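Local coordinates for putative acyl-[acyl-carrier-protein]--UDP-N-acetylglucosamine O-acyltransferase (Bacteroides fragilis, PDB 4R36) that probably transfers a hydroxyacyl chain from acyl carrier protein to UDP-N-acetylglucosamine, the reaction that opens lipid A synthesis, at residues N55-A60 and G73-P78; I82-Q87 and T111-T116; I165-V170 and Y181-G186; S191-P196 and S269-I274. All blocks are in the same frame, centred on the assembly; numbering follows the deposited sequence.

The four contacts are strung along one left-handed parallel beta helix and its C-terminal end. Interactions 1 and 3 lie on the same sheet with centres 25 Å apart, and both touch the second subunit. Interaction 2 belongs to a different sheet and meets interaction 1 inside the helix, I76 CD1 to I82 CD1 being 3.7 Å. Interactions 3 and 4 also touch, with I184 CD1 3.5 Å from I194 CD1. Substrate-binding residues lie near three of them: the side chains of T116 and H138 are about 4 Å apart, those of M183 and N211 about 4 Å, and those of R271 and Q174 about 5 Å. The side chain of P78 is about 7 Å from a bound calcium ion.

Interaction 1 of 4, residues N55-A60 and G73-P78; sequences NNKIMA and GNTIFP
N55-A60 and G73-P78 run parallel, their end-to-end directions 1° apart, with K57 bridged to T75 and I58 to I76 by N74 O, K57 O and I76 O accepting from the N-H groups of K57, I76 and M59. Ahead of these strands N56 and N74 lie side by side, their amide planes 3° apart. N56 OD1 takes two bonds from N74, one from the backbone N at 2.8 Å and one from ND2 at 2.9 Å, the latter lying close to the amide plane of N74. N56 ND2 is held in turn by G71 O, so the amide is fixed at both ends. N74 passes the pattern on, its OD1 accepting from N104 N. At the other end M59 carries the contact. With CG beside its backbone N (chi1 -55°), its thioether is laid over one face of the F77 ring, SD 4.0 Å from the centroid and offset toward the rim, a Met-aromatic contact. M59 CB rests 3.6 Å from P78 CD. R107 makes a cation-pi contact with the same ring, and L65 of the second subunit packs on M59. K57 and T75 meet more loosely alongside, CB to CG2 4.1 Å. Equivalent positions 18 residues apart, joined by an asparagine ladder at the corner, mark successive coils of the left-handed beta helix of hexapeptide-repeat acyltransferases.

Interaction 2 of 4, residues I82-Q87 and T111-T116; sequences IGAIPQ and TINRGT
G83 and I112 join the two backbones, G83 N donating to I112 O at 2.8 Å beside the parallel pairing of I82 with I112, and A84 O then accepts from R114 N. The R114 side chain runs along the 82-87 backbone. Its CB lies near G83 O, and CG, set between the backbone N and the carbonyl carbon (chi1 68°), sits 3.6 Å from both G83 O and A84 O. CD follows the G83 carbonyl at 3.5 Å. NE then reaches that oxygen through a water that accepts from NE and donates to G83 O, both water and carbonyl lying at the guanidinium edge. NH2 comes 3.7 Å from I85 CG2, and NH1 bonds to S96 OG and E94 O. Across the loop P86 CG is pressed against T116 CG2 at 3.4 Å, tighter than usual, and it also touches the carbonyl oxygens of R114 and G115. N113 is bound at both ends of its amide by water: ND2 through one shared with A84 N, OD1 through one shared with Q87 N. An excursion beyond the helix lengthens this coil to 30 residues; R107 of the third subunit bonds to I85 O. T116 lies next to H138, which binds the nucleotide sugar. Three waters thus satisfy buried polar atoms here: one links the R114 side chain to G83 O, while E94 O and S96 OG satisfy NH1.

Interaction 3 of 4, residues I165-V170 and Y181-G186; sequences IISANV and YVMIQG
I166 and I184 lie flank to flank on the inner face of their parallel strands, CG1 of the first 3.9 Å from CD1 of the second, both branches pointing the same way. V170 comes in at about a right angle, and the notch between its two methyls receives I184 CG2, which is 4.0 Å from CG2 and only slightly farther from CG1. The CG2 of V170 also settles 3.5 Å from Q185 O. These branched residues fill the interior of the left-handed beta helix at one coil-to-coil step, where I165 pairs with M183 and I166 with I184, and F190 of strand 189-190 packs against both V170 and I184. On the outer face I165 CG2 touches M183 CG, and M183, bent at chi2 (-102°), curls its methyl toward S167. The S167 hydroxyl is a bump turned across to the next coil by chi1 -43°, which seats OG 2.8 Å from I184 O, an oxygen that S167 N grips too. G186 offers bare backbone, so S167 CB fits within 3.4 Å of its N while A168 O rests on its CA. A water spans S167 OG and G186 N, and G186 O bonds to R189 of the second subunit.

Interaction 4 of 4, residues S191-P196 and S269-I274; sequences SKDIPP and SERGII
At the C-terminal end of the beta helix, D193 and I273 form a lone backbone bridge that ties the tail after helix 257-267 to the loop leaving strand 189-190. D193 N donates to G272 O, and D193 O accepts from I274 N at 2.9 Å. The D193 side chain reaches into the turn of S269-G272. Its OD2 takes the S269 hydroxyl at 2.6 Å, met on the anti side, and R271 N at 3.2 Å, met from above the carboxylate plane, while a water donates to it and accepts from E270 N. R271 then doubles back past the aspartate, crossing it at about a right angle, and its guanidinium edge meets S191 O. NH2 bonds to a lone pair of that carbonyl at 3.0 Å; NE makes a weak second bond to it. Apolar contacts finish the seam: I194 CG1 packs 4.0 Å from I274 CG2, the branch that chi1 64° leaves anti to its carbonyl carbon, and P195 CD lies 4.2 Å from I273 CG2. Y236 backs P195 and I273, and A200 backs I194 and I274. The buried carboxylate, its OD2 held by two protein donors and a water and its OD1 by R177 N, would probably stay ionised; the R271 guanidinium, NE 5.4 Å from D193 OD1, makes no direct bond to it but may still help to stabilise its charge.

Interaction 1 of 4, residues N55-A60 and G73-P78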
loop_
_atom_site.group_PDB
_atom_site.type_symbol
_atom_site.label_atom_id
_atom_site.label_comp_id
_atom_site.label_asym_id
_atom_site.label_seq_id
_atom_site.Cartn_x
_atom_site.Cartn_y
_atom_site.Cartn_z
ATOM N N ASN A 55 30.634 -3.476 3.227
ATOM C CA ASN A 55 29.824 -4.613 3.792
ATOM C C ASN A 55 28.307 -4.462 3.472
ATOM O O ASN A 55 27.478 -4.722 4.298
ATOM C CB ASN A 55 30.010 -4.789 5.293
ATOM C CG ASN A 55 31.477 -4.925 5.703
ATOM O OD1 ASN A 55 32.220 -5.639 5.081
ATOM N ND2 ASN A 55 31.860 -4.264 6.739
ATOM N N ASN A 56 27.974 -4.064 2.264
ATOM C CA ASN A 56 26.580 -3.884 1.858
ATOM C C ASN A 56 26.198 -5.018 0.969
ATOM O O ASN A 56 27.017 -5.542 0.235
ATOM C CB ASN A 56 26.346 -2.553 1.164
ATOM C CG ASN A 56 26.412 -1.385 2.149
ATOM O OD1 ASN A 56 25.550 -1.241 3.059
ATOM N ND2 ASN A 56 27.428 -0.543 1.991
ATOM N N LYS A 57 24.933 -5.398 1.028
ATOM C CA LYS A 57 24.377 -6.357 0.123
ATOM C C LYS A 57 23.216 -5.726 -0.626
ATOM O O LYS A 57 22.252 -5.305 0.011
ATOM C CB LYS A 57 23.901 -7.570 0.942
ATOM C CG LYS A 57 23.199 -8.617 0.082
ATOM C CD LYS A 57 23.029 -9.921 0.800
ATOM C CE LYS A 57 22.584 -10.953 -0.210
ATOM N NZ LYS A 57 21.814 -12.068 0.398
ATOM N N ILE A 58 23.317 -5.665 -1.934
ATOM C CA ILE A 58 22.331 -5.031 -2.769
ATOM C C ILE A 58 21.809 -6.117 -3.657
ATOM O O ILE A 58 22.513 -6.616 -4.541
ATOM C CB ILE A 58 22.931 -3.895 -3.581
ATOM C CG1 ILE A 58 23.663 -2.966 -2.634
ATOM C CG2 ILE A 58 21.877 -3.212 -4.411
ATOM C CD1 ILE A 58 24.188 -1.705 -3.277
ATOM N N MET A 59 20.535 -6.466 -3.460
ATOM C CA MET A 59 19.938 -7.535 -4.150
ATOM C C MET A 59 19.402 -7.168 -5.511
ATOM O O MET A 59 19.336 -6.026 -5.887
ATOM C CB MET A 59 18.826 -8.215 -3.275
ATOM C CG MET A 59 19.410 -8.632 -1.948
ATOM S SD MET A 59 18.274 -9.325 -0.747
ATOM C CE MET A 59 17.791 -10.814 -1.593
ATOM N N ALA A 60 18.986 -8.180 -6.233
ATOM C CA ALA A 60 18.599 -8.038 -7.641
ATOM C C ALA A 60 17.526 -7.045 -7.900
ATOM O O ALA A 60 16.545 -6.939 -7.153
ATOM C CB ALA A 60 18.213 -9.376 -8.221
ATOM N N GLY A 73 27.147 -1.991 6.047
ATOM C CA GLY A 73 26.459 -3.104 6.663
ATOM C C GLY A 73 24.942 -3.232 6.331
ATOM O O GLY A 73 24.220 -3.938 6.996
ATOM N N ASN A 74 24.476 -2.522 5.325
ATOM C CA ASN A 74 23.049 -2.553 4.985
ATOM C C ASN A 74 22.709 -3.711 4.073
ATOM O O ASN A 74 23.580 -4.244 3.349
ATOM C CB ASN A 74 22.732 -1.289 4.239
ATOM C CG ASN A 74 22.986 -0.054 5.071
ATOM O OD1 ASN A 74 22.207 0.282 6.001
ATOM N ND2 ASN A 74 24.091 0.631 4.784
ATOM N N THR A 75 21.433 -4.109 4.054
ATOM C CA THR A 75 20.928 -4.977 2.978
ATOM C C THR A 75 19.770 -4.309 2.288
ATOM O O THR A 75 18.831 -3.822 2.971
ATOM C CB THR A 75 20.429 -6.331 3.546
ATOM O OG1 THR A 75 21.422 -6.912 4.409
ATOM C CG2 THR A 75 20.081 -7.314 2.498
ATOM N N ILE A 76 19.860 -4.233 0.974
ATOM C CA ILE A 76 18.866 -3.536 0.141
ATOM C C ILE A 76 18.265 -4.612 -0.709
ATOM O O ILE A 76 18.940 -5.265 -1.550
ATOM C CB ILE A 76 19.525 -2.357 -0.613
ATOM C CG1 ILE A 76 20.044 -1.360 0.440
ATOM C CG2 ILE A 76 18.573 -1.700 -1.575
ATOM C CD1 ILE A 76 20.840 -0.270 -0.196
ATOM N N PHE A 77 16.944 -4.819 -0.523
ATOM C CA PHE A 77 16.250 -5.894 -1.132
ATOM C C PHE A 77 15.799 -5.599 -2.516
ATOM O O PHE A 77 15.745 -4.433 -2.945
ATOM C CB PHE A 77 15.061 -6.318 -0.215
ATOM C CG PHE A 77 15.487 -7.112 0.962
ATOM C CD1 PHE A 77 16.231 -6.525 2.008
ATOM C CD2 PHE A 77 15.167 -8.442 1.062
ATOM C CE1 PHE A 77 16.620 -7.271 3.094
ATOM C CE2 PHE A 77 15.542 -9.172 2.188
ATOM C CZ PHE A 77 16.274 -8.584 3.188
ATOM N N PRO A 78 15.355 -6.639 -3.247
ATOM C CA PRO A 78 14.921 -6.408 -4.648
ATOM C C PRO A 78 13.855 -5.361 -4.862
ATOM O O PRO A 78 12.849 -5.335 -4.094
ATOM C CB PRO A 78 14.378 -7.771 -5.095
ATOM C CG PRO A 78 15.174 -8.709 -4.247
ATOM C CD PRO A 78 15.207 -8.043 -2.883
#

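Interaction 2 of 4, residues I82-Q87 and T111-T116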
loop_
_atom_site.group_PDB
_atom_site.type_symbol
_atom_site.label_atom_id
_atom_site.label_comp_id
_atom_site.label_asym_id
_atom_site.label_seq_id
_atom_site.Cartn_x
_atom_site.Cartn_y
_atom_site.Cartn_z
ATOM N N ILE A 82 16.297 3.850 -4.169
ATOM C CA ILE A 82 16.873 4.910 -3.358
ATOM C C ILE A 82 17.363 6.053 -4.226
ATOM O O ILE A 82 18.057 5.836 -5.233
ATOM C CB ILE A 82 18.005 4.334 -2.490
ATOM C CG1 ILE A 82 17.464 3.201 -1.581
ATOM C CG2 ILE A 82 18.640 5.412 -1.623
ATOM C CD1 ILE A 82 18.517 2.518 -0.757
ATOM N N GLY A 83 16.927 7.278 -3.885
ATOM C CA GLY A 83 17.415 8.488 -4.467
ATOM C C GLY A 83 16.647 9.098 -5.596
ATOM O O GLY A 83 17.086 10.108 -6.153
ATOM N N ALA A 84 15.462 8.581 -5.908
ATOM C CA ALA A 84 14.660 9.241 -6.918
ATOM C C ALA A 84 14.275 10.655 -6.499
ATOM O O ALA A 84 14.205 10.972 -5.277
ATOM C CB ALA A 84 13.428 8.438 -7.244
ATOM N N ILE A 85 14.064 11.508 -7.501
ATOM C CA ILE A 85 13.697 12.872 -7.252
ATOM C C ILE A 85 12.396 12.958 -6.412
ATOM O O ILE A 85 11.556 12.047 -6.478
ATOM C CB ILE A 85 13.555 13.724 -8.505
ATOM C CG1 ILE A 85 12.456 13.179 -9.433
ATOM C CG2 ILE A 85 14.922 13.805 -9.207
ATOM C CD1 ILE A 85 12.155 14.091 -10.567
ATOM N N PRO A 86 12.245 14.027 -5.622
ATOM C CA PRO A 86 11.063 14.210 -4.844
ATOM C C PRO A 86 9.767 14.067 -5.649
ATOM O O PRO A 86 9.688 14.417 -6.810
ATOM C CB PRO A 86 11.192 15.650 -4.325
ATOM C CG PRO A 86 12.662 15.923 -4.271
ATOM C CD PRO A 86 13.270 15.064 -5.347
ATOM N N GLN A 87 8.732 13.593 -4.995
ATOM C CA GLN A 87 7.427 13.622 -5.536
ATOM C C GLN A 87 6.792 15.035 -5.372
ATOM O O GLN A 87 5.843 15.358 -6.012
ATOM C CB GLN A 87 6.572 12.498 -4.921
ATOM C CG GLN A 87 7.052 11.087 -5.284
ATOM C CD GLN A 87 6.177 10.015 -4.698
ATOM O OE1 GLN A 87 5.708 10.115 -3.576
ATOM N NE2 GLN A 87 6.077 8.961 -5.377
ATOM N N THR A 111 10.888 2.942 -1.112
ATOM C CA THR A 111 11.295 4.110 -1.837
ATOM C C THR A 111 11.822 5.155 -0.834
ATOM O O THR A 111 11.147 5.496 0.148
ATOM C CB THR A 111 10.153 4.708 -2.710
ATOM O OG1 THR A 111 8.951 4.917 -1.928
ATOM C CG2 THR A 111 9.835 3.804 -3.882
ATOM N N ILE A 112 13.035 5.661 -1.095
ATOM C CA ILE A 112 13.572 6.759 -0.345
ATOM C C ILE A 112 13.966 7.864 -1.328
ATOM O O ILE A 112 15.008 7.790 -1.975
ATOM C CB ILE A 112 14.753 6.339 0.551
ATOM C CG1 ILE A 112 14.419 5.112 1.402
ATOM C CG2 ILE A 112 15.240 7.489 1.414
ATOM C CD1 ILE A 112 15.567 4.537 2.197
ATOM N N ASN A 113 13.134 8.890 -1.432
ATOM C CA ASN A 113 13.400 9.940 -2.371
ATOM C C ASN A 113 14.472 10.882 -1.793
ATOM O O ASN A 113 14.527 11.128 -0.592
ATOM C CB ASN A 113 12.148 10.775 -2.706
ATOM C CG ASN A 113 10.943 10.005 -3.274
ATOM O OD1 ASN A 113 9.842 10.562 -3.256
ATOM N ND2 ASN A 113 11.115 8.809 -3.773
ATOM N N ARG A 114 15.281 11.485 -2.669
ATOM C CA ARG A 114 16.153 12.537 -2.258
ATOM C C ARG A 114 15.445 13.808 -1.887
ATOM O O ARG A 114 14.208 13.982 -2.087
ATOM C CB ARG A 114 17.260 12.788 -3.312
ATOM C CG ARG A 114 16.879 13.356 -4.671
ATOM C CD ARG A 114 18.194 13.362 -5.481
ATOM N NE ARG A 114 18.110 13.831 -6.865
ATOM C CZ ARG A 114 18.326 15.080 -7.300
ATOM N NH1 ARG A 114 18.507 16.072 -6.489
ATOM N NH2 ARG A 114 18.279 15.343 -8.600
ATOM N N GLY A 115 16.202 14.730 -1.336
ATOM C CA GLY A 115 15.628 15.956 -0.738
ATOM C C GLY A 115 15.212 17.073 -1.727
ATOM O O GLY A 115 15.391 16.952 -2.938
ATOM N N THR A 116 14.672 18.155 -1.170
ATOM C CA THR A 116 14.354 19.375 -1.918
ATOM C C THR A 116 15.146 20.538 -1.274
ATOM O O THR A 116 15.786 20.366 -0.240
ATOM C CB THR A 116 12.880 19.751 -1.843
ATOM O OG1 THR A 116 12.524 20.136 -0.497
ATOM C CG2 THR A 116 12.002 18.659 -2.346
HETATM O O HOH W 1 18.056 11.275 -8.285
HETATM O O HOH W 2 13.081 6.745 -4.572
HETATM O O HOH W 3 9.063 12.892 -2.074
#

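Interaction 3 of 4, residues I165-V170 and Y181-G186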
loop_
_atom_site.group_PDB
_atom_site.type_symbol
_atom_site.label_atom_id
_atom_site.label_comp_id
_atom_site.label_asym_id
_atom_site.label_seq_id
_atom_site.Cartn_x
_atom_site.Cartn_y
_atom_site.Cartn_z
ATOM N N ILE A 165 8.303 2.028 16.840
ATOM C CA ILE A 165 7.719 0.936 16.118
ATOM C C ILE A 165 6.435 1.390 15.468
ATOM O O ILE A 165 5.494 1.784 16.140
ATOM C CB ILE A 165 7.464 -0.298 16.983
ATOM C CG1 ILE A 165 8.805 -0.790 17.527
ATOM C CG2 ILE A 165 6.795 -1.380 16.145
ATOM C CD1 ILE A 165 8.694 -1.999 18.409
ATOM N N ILE A 166 6.386 1.350 14.143
ATOM C CA ILE A 166 5.216 1.792 13.375
ATOM C C ILE A 166 4.731 0.591 12.605
ATOM O O ILE A 166 5.550 -0.098 11.949
ATOM C CB ILE A 166 5.591 2.955 12.453
ATOM C CG1 ILE A 166 6.226 4.054 13.298
ATOM C CG2 ILE A 166 4.398 3.433 11.655
ATOM C CD1 ILE A 166 6.727 5.231 12.503
ATOM N N SER A 167 3.439 0.278 12.697
ATOM C CA SER A 167 2.917 -0.876 11.998
ATOM C C SER A 167 2.653 -0.531 10.530
ATOM O O SER A 167 3.167 0.444 10.001
ATOM C CB SER A 167 1.644 -1.487 12.622
ATOM O OG SER A 167 1.727 -1.553 14.008
ATOM N N ALA A 168 1.929 -1.407 9.880
ATOM C CA ALA A 168 1.695 -1.349 8.468
ATOM C C ALA A 168 0.629 -0.377 8.098
ATOM O O ALA A 168 -0.311 -0.091 8.896
ATOM C CB ALA A 168 1.299 -2.741 7.979
ATOM N N ASN A 169 0.726 0.110 6.868
ATOM C CA ASN A 169 -0.251 1.035 6.299
ATOM C C ASN A 169 -0.557 2.256 7.127
ATOM O O ASN A 169 -1.669 2.755 7.108
ATOM C CB ASN A 169 -1.567 0.292 6.004
ATOM C CG ASN A 169 -1.487 -0.486 4.691
ATOM O OD1 ASN A 169 -0.444 -0.519 4.065
ATOM N ND2 ASN A 169 -2.548 -1.114 4.309
ATOM N N VAL A 170 0.442 2.784 7.797
ATOM C CA VAL A 170 0.293 4.011 8.566
ATOM C C VAL A 170 0.531 5.225 7.674
ATOM O O VAL A 170 1.453 5.199 6.754
ATOM C CB VAL A 170 1.221 4.028 9.798
ATOM C CG1 VAL A 170 1.324 5.417 10.415
ATOM C CG2 VAL A 170 0.692 3.024 10.833
ATOM N N TYR A 181 10.155 5.222 21.140
ATOM C CA TYR A 181 9.483 4.106 21.849
ATOM C C TYR A 181 7.931 4.061 21.707
ATOM O O TYR A 181 7.241 3.440 22.466
ATOM C CB TYR A 181 9.872 4.100 23.328
ATOM C CG TYR A 181 11.311 3.823 23.530
ATOM C CD1 TYR A 181 11.788 2.509 23.471
ATOM C CD2 TYR A 181 12.194 4.834 23.757
ATOM C CE1 TYR A 181 13.130 2.263 23.657
ATOM C CE2 TYR A 181 13.560 4.571 23.915
ATOM C CZ TYR A 181 13.998 3.277 23.879
ATOM O OH TYR A 181 15.334 2.889 24.013
ATOM N N VAL A 182 7.429 4.714 20.695
ATOM C CA VAL A 182 6.010 4.741 20.397
ATOM C C VAL A 182 5.698 3.459 19.679
ATOM O O VAL A 182 6.582 2.883 18.988
ATOM C CB VAL A 182 5.785 5.934 19.490
ATOM C CG1 VAL A 182 4.582 5.833 18.608
ATOM C CG2 VAL A 182 5.800 7.272 20.247
ATOM N N MET A 183 4.481 2.979 19.835
ATOM C CA MET A 183 3.962 1.994 18.946
ATOM C C MET A 183 2.732 2.572 18.286
ATOM O O MET A 183 1.746 2.944 18.955
ATOM C CB MET A 183 3.637 0.757 19.682
ATOM C CG MET A 183 3.477 -0.356 18.685
ATOM S SD MET A 183 1.726 -0.546 18.557
ATOM C CE MET A 183 1.876 -1.677 17.139
ATOM N N ILE A 184 2.752 2.606 16.954
ATOM C CA ILE A 184 1.596 3.121 16.206
ATOM C C ILE A 184 0.926 1.913 15.565
ATOM O O ILE A 184 1.563 1.146 14.798
ATOM C CB ILE A 184 2.015 4.114 15.125
ATOM C CG1 ILE A 184 2.872 5.215 15.755
ATOM C CG2 ILE A 184 0.781 4.660 14.448
ATOM C CD1 ILE A 184 3.334 6.290 14.754
ATOM N N GLN A 185 -0.368 1.800 15.781
ATOM C CA GLN A 185 -1.092 0.637 15.319
ATOM C C GLN A 185 -1.406 0.708 13.821
ATOM O O GLN A 185 -1.451 1.759 13.227
ATOM C CB GLN A 185 -2.382 0.488 16.135
ATOM C CG GLN A 185 -1.976 0.083 17.592
ATOM C CD GLN A 185 -3.184 -0.249 18.493
ATOM O OE1 GLN A 185 -4.313 0.136 18.211
ATOM N NE2 GLN A 185 -2.925 -0.981 19.566
ATOM N N GLY A 186 -1.594 -0.476 13.241
ATOM C CA GLY A 186 -1.697 -0.612 11.782
ATOM C C GLY A 186 -2.875 0.071 11.187
ATOM O O GLY A 186 -3.979 0.053 11.744
HETATM O O HOH W 4 -1.040 -3.013 14.735
#

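Interaction 4 of 4, residues S191-P196 and S269-I274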
loop_
_atom_site.group_PDB
_atom_site.type_symbol
_atom_site.label_atom_id
_atom_site.label_comp_id
_atom_site.label_asym_id
_atom_site.label_seq_id
_atom_site.Cartn_x
_atom_site.Cartn_y
_atom_site.Cartn_z
ATOM N N SER A 191 -2.046 13.640 11.816
ATOM C CA SER A 191 -1.444 14.897 11.346
ATOM C C SER A 191 -1.018 15.824 12.502
ATOM O O SER A 191 -0.839 17.051 12.326
ATOM C CB SER A 191 -2.421 15.591 10.433
ATOM O OG SER A 191 -3.589 15.797 11.207
ATOM N N LYS A 192 -0.787 15.222 13.664
ATOM C CA LYS A 192 -0.193 15.874 14.818
ATOM C C LYS A 192 0.973 15.056 15.273
ATOM O O LYS A 192 1.162 13.960 14.761
ATOM C CB LYS A 192 -1.264 16.015 15.885
ATOM C CG LYS A 192 -2.358 16.975 15.387
ATOM C CD LYS A 192 -2.835 17.954 16.416
ATOM C CE LYS A 192 -4.023 18.811 15.996
ATOM N NZ LYS A 192 -3.908 19.245 14.590
ATOM N N ASP A 193 1.735 15.559 16.236
ATOM C CA ASP A 193 2.865 14.845 16.735
ATOM C C ASP A 193 2.440 13.721 17.724
ATOM O O ASP A 193 1.418 13.819 18.471
ATOM C CB ASP A 193 3.833 15.823 17.401
ATOM C CG ASP A 193 4.404 16.860 16.439
ATOM O OD1 ASP A 193 4.558 16.622 15.229
ATOM O OD2 ASP A 193 4.653 18.011 16.897
ATOM N N ILE A 194 3.252 12.665 17.789
ATOM C CA ILE A 194 3.037 11.562 18.725
ATOM C C ILE A 194 4.120 11.536 19.778
ATOM O O ILE A 194 5.272 11.280 19.464
ATOM C CB ILE A 194 2.963 10.236 18.009
ATOM C CG1 ILE A 194 1.862 10.315 16.924
ATOM C CG2 ILE A 194 2.659 9.107 18.967
ATOM C CD1 ILE A 194 1.674 9.031 16.204
ATOM N N PRO A 195 3.745 11.781 21.037
ATOM C CA PRO A 195 4.786 11.950 22.059
ATOM C C PRO A 195 5.391 10.606 22.463
ATOM O O PRO A 195 4.773 9.538 22.244
ATOM C CB PRO A 195 4.028 12.653 23.217
ATOM C CG PRO A 195 2.654 12.124 23.064
ATOM C CD PRO A 195 2.412 12.025 21.578
ATOM N N PRO A 196 6.565 10.631 23.115
ATOM C CA PRO A 196 7.340 9.383 23.312
ATOM C C PRO A 196 6.719 8.372 24.240
ATOM O O PRO A 196 5.933 8.778 25.115
ATOM C CB PRO A 196 8.661 9.862 23.847
ATOM C CG PRO A 196 8.427 11.232 24.296
ATOM C CD PRO A 196 7.336 11.816 23.457
ATOM N N SER A 269 6.426 20.981 20.808
ATOM C CA SER A 269 5.740 20.343 19.645
ATOM C C SER A 269 5.336 21.383 18.612
ATOM O O SER A 269 4.557 22.323 18.890
ATOM C CB SER A 269 4.487 19.591 20.103
ATOM O OG SER A 269 3.687 19.187 18.990
ATOM N N GLU A 270 5.782 21.195 17.394
ATOM C CA GLU A 270 5.400 22.078 16.344
ATOM C C GLU A 270 3.979 21.974 15.868
ATOM O O GLU A 270 3.426 22.958 15.375
ATOM C CB GLU A 270 6.203 21.787 15.098
ATOM C CG GLU A 270 7.671 21.770 15.319
ATOM C CD GLU A 270 8.240 23.132 15.635
ATOM O OE1 GLU A 270 7.564 24.162 15.424
ATOM O OE2 GLU A 270 9.393 23.128 16.074
ATOM N N ARG A 271 3.442 20.774 15.822
ATOM C CA ARG A 271 2.067 20.629 15.379
ATOM C C ARG A 271 0.992 20.545 16.448
ATOM O O ARG A 271 -0.202 20.481 16.117
ATOM C CB ARG A 271 1.998 19.414 14.488
ATOM C CG ARG A 271 2.910 19.780 13.300
ATOM C CD ARG A 271 2.686 19.151 12.005
ATOM N NE ARG A 271 1.318 19.006 11.564
ATOM C CZ ARG A 271 0.861 19.231 10.344
ATOM N NH1 ARG A 271 1.626 19.779 9.427
ATOM N NH2 ARG A 271 -0.419 18.991 10.086
ATOM N N GLY A 272 1.414 20.414 17.689
ATOM C CA GLY A 272 0.520 19.938 18.737
ATOM C C GLY A 272 0.602 18.433 18.762
ATOM O O GLY A 272 1.026 17.836 17.788
ATOM N N ILE A 273 0.113 17.803 19.830
ATOM C CA ILE A 273 0.095 16.350 19.915
ATOM C C ILE A 273 -1.233 15.747 19.655
ATOM O O ILE A 273 -2.227 16.424 19.742
ATOM C CB ILE A 273 0.607 15.832 21.269
ATOM C CG1 ILE A 273 -0.183 16.414 22.466
ATOM C CG2 ILE A 273 2.054 16.189 21.373
ATOM C CD1 ILE A 273 0.127 15.701 23.751
ATOM N N ILE A 274 -1.264 14.450 19.360
ATOM C CA ILE A 274 -2.515 13.779 19.080
ATOM C C ILE A 274 -3.349 13.772 20.385
ATOM O O ILE A 274 -2.808 13.850 21.488
ATOM C CB ILE A 274 -2.324 12.335 18.527
ATOM C CG1 ILE A 274 -1.646 11.417 19.582
ATOM C CG2 ILE A 274 -1.607 12.354 17.190
ATOM C CD1 ILE A 274 -1.730 9.926 19.216
HETATM O O HOH W 5 7.343 18.685 16.980
#